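PDB 3DXQ: choline/ethanolamine kinase family protein from Mesorhizobium loti, which probably phosphorylates ethanolamine or a related small amino alcohol, using a protein kinase-like fold. Local coordinates for residues Ser71-His76 with Val85-Ala90. Sequence-based numbering, arbitrary orientation.
Sequences SPEVLH and VTRYIA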
loop_
_atom_site.group_PDB
_atom_site.type_symbol
_atom_site.label_atom_id
_atom_site.label_comp_id
_atom_site.label_asym_id
_atom_site.label_seq_id
_atom_site.Cartn_x
_atom_site.Cartn_y
_atom_site.Cartn_z
ATOM N N SER A 71 1.818 12.523 5.641
ATOM C CA SER A 71 2.348 12.736 4.303
ATOM C C SER A 71 3.055 14.084 4.170
ATOM O O SER A 71 2.720 15.064 4.844
ATOM C CB SER A 71 1.225 12.682 3.277
ATOM O OG SER A 71 1.612 13.338 2.070
ATOM N N PRO A 72 4.029 14.152 3.267
ATOM C CA PRO A 72 4.638 15.452 3.047
ATOM C C PRO A 72 3.615 16.445 2.517
ATOM O O PRO A 72 2.620 16.041 1.903
ATOM C CB PRO A 72 5.698 15.180 1.979
ATOM C CG PRO A 72 5.895 13.700 1.979
ATOM C CD PRO A 72 4.611 13.100 2.418
ATOM N N GLU A 73 3.852 17.722 2.804
ATOM C CA GLU A 73 3.040 18.809 2.320
ATOM C C GLU A 73 2.777 18.711 0.820
ATOM O O GLU A 73 3.686 18.414 0.051
ATOM C CB GLU A 73 3.761 20.131 2.561
ATOM C CG GLU A 73 3.287 20.920 3.737
ATOM C CD GLU A 73 3.620 22.382 3.556
ATOM O OE1 GLU A 73 4.831 22.703 3.467
ATOM O OE2 GLU A 73 2.663 23.197 3.471
ATOM N N VAL A 74 1.539 18.977 0.413
ATOM C CA VAL A 74 1.167 18.998 -0.997
ATOM C C VAL A 74 1.083 20.452 -1.412
ATOM O O VAL A 74 0.175 21.159 -1.008
ATOM C CB VAL A 74 -0.177 18.303 -1.238
ATOM C CG1 VAL A 74 -0.648 18.539 -2.652
ATOM C CG2 VAL A 74 -0.050 16.846 -0.959
ATOM N N LEU A 75 2.039 20.899 -2.210
ATOM C CA LEU A 75 2.146 22.311 -2.557
ATOM C C LEU A 75 1.428 22.689 -3.838
ATOM O O LEU A 75 1.150 23.868 -4.056
ATOM C CB LEU A 75 3.615 22.711 -2.669
ATOM C CG LEU A 75 4.437 22.360 -1.423
ATOM C CD1 LEU A 75 5.887 22.756 -1.636
ATOM C CD2 LEU A 75 3.862 23.022 -0.158
ATOM N N HIS A 76 1.114 21.720 -4.691
ATOM C CA HIS A 76 0.479 22.074 -5.946
ATOM C C HIS A 76 -0.095 20.864 -6.639
ATOM O O HIS A 76 0.432 19.772 -6.529
ATOM C CB HIS A 76 1.489 22.798 -6.855
ATOM C CG HIS A 76 0.876 23.416 -8.069
ATOM N ND1 HIS A 76 1.505 23.431 -9.296
ATOM C CD2 HIS A 76 -0.324 24.013 -8.254
ATOM C CE1 HIS A 76 0.728 24.030 -10.180
ATOM N NE2 HIS A 76 -0.391 24.386 -9.575
ATOM N N VAL A 85 3.133 18.610 -6.923
ATOM C CA VAL A 85 4.374 19.074 -6.313
ATOM C C VAL A 85 4.300 18.925 -4.796
ATOM O O VAL A 85 3.395 19.452 -4.160
ATOM C CB VAL A 85 4.670 20.530 -6.640
ATOM C CG1 VAL A 85 6.038 20.905 -6.061
ATOM C CG2 VAL A 85 4.612 20.766 -8.156
ATOM N N THR A 86 5.246 18.188 -4.228
ATOM C CA THR A 86 5.337 18.022 -2.792
ATOM C C THR A 86 6.677 18.551 -2.331
ATOM O O THR A 86 7.528 18.878 -3.146
ATOM C CB THR A 86 5.214 16.546 -2.403
ATOM O OG1 THR A 86 6.254 15.799 -3.043
ATOM C CG2 THR A 86 3.883 16.013 -2.840
ATOM N N ARG A 87 6.864 18.627 -1.023
ATOM C CA ARG A 87 8.116 19.097 -0.493
ATOM C C ARG A 87 9.022 17.896 -0.330
ATOM O O ARG A 87 8.571 16.827 0.075
ATOM C CB ARG A 87 7.912 19.854 0.822
ATOM C CG ARG A 87 9.221 20.331 1.424
ATOM C CD ARG A 87 9.057 21.507 2.373
ATOM N NE ARG A 87 9.257 22.767 1.673
ATOM C CZ ARG A 87 8.296 23.610 1.329
ATOM N NH1 ARG A 87 7.024 23.381 1.617
ATOM N NH2 ARG A 87 8.619 24.702 0.701
ATOM N N TYR A 88 10.294 18.067 -0.664
ATOM C CA TYR A 88 11.257 17.003 -0.505
ATOM C C TYR A 88 11.733 16.972 0.926
ATOM O O TYR A 88 12.091 18.005 1.489
ATOM C CB TYR A 88 12.475 17.161 -1.413
ATOM C CG TYR A 88 13.522 16.084 -1.201
ATOM C CD1 TYR A 88 13.272 14.761 -1.568
ATOM C CD2 TYR A 88 14.761 16.385 -0.643
ATOM C CE1 TYR A 88 14.234 13.758 -1.388
ATOM C CE2 TYR A 88 15.735 15.390 -0.465
ATOM C CZ TYR A 88 15.457 14.080 -0.840
ATOM O OH TYR A 88 16.400 13.097 -0.661
ATOM N N ILE A 89 11.768 15.756 1.464
ATOM C CA ILE A 89 12.266 15.453 2.798
ATOM C C ILE A 89 13.752 15.058 2.765
ATOM O O ILE A 89 14.113 13.920 2.415
ATOM C CB ILE A 89 11.467 14.297 3.366
ATOM C CG1 ILE A 89 10.020 14.736 3.506
ATOM C CG2 ILE A 89 12.028 13.861 4.707
ATOM C CD1 ILE A 89 9.085 13.577 3.788
ATOM N N ALA A 90 14.602 16.017 3.129
ATOM C CA ALA A 90 16.039 15.831 3.136
ATOM C C ALA A 90 16.391 14.825 4.208
ATOM O O ALA A 90 15.679 14.688 5.192
ATOM C CB ALA A 90 16.745 17.154 3.384
#
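Leu75 lies across the guanidinium of Arg87, while Glu73 meets the same group at its edge. Along Leu75, CB sits 3.6 Å from Val85 O. CG lies between that oxygen and Arg87 NH1. CD1 ends over one face of the guanidinium, 3.5 Å from Arg87 NH1, and CD2 also reaches NH1. Glu73 OE1 makes a salt bridge to Arg87 NH1 at 2.9 Å, with the carboxylate and guanidinium planes only 22° apart. Arg87 starts with CG anti to its backbone N (chi1 178°), and a bend at chi3 (-94°) lays the guanidinium beside Glu73 OE1 and against Leu75 CD1. An alanine in place of Leu75 would probably uncover that face of the guanidinium and let the Arg87 end turn more freely against Glu73. Further along, Pro72 CG packs on Ile89 CD1 at 3.7 Å, the two side chains set roughly perpendicular. Val85 O accepts from Leu75 N at 2.8 Å and, weakly, from His76 N. Val85 N returns a bond to His76 O at 3.0 Å. Thr86 faces the same side as Val74, and its OG1 bonds to Arg43 on the adjacent strand 40-45. One carbonyl, Val85 O, therefore serves two successive amides across the pair, the mark of a classic beta bulge, here in the hairpin that closes one edge of the five-stranded antiparallel N-lobe sheet of the protein kinase-like fold.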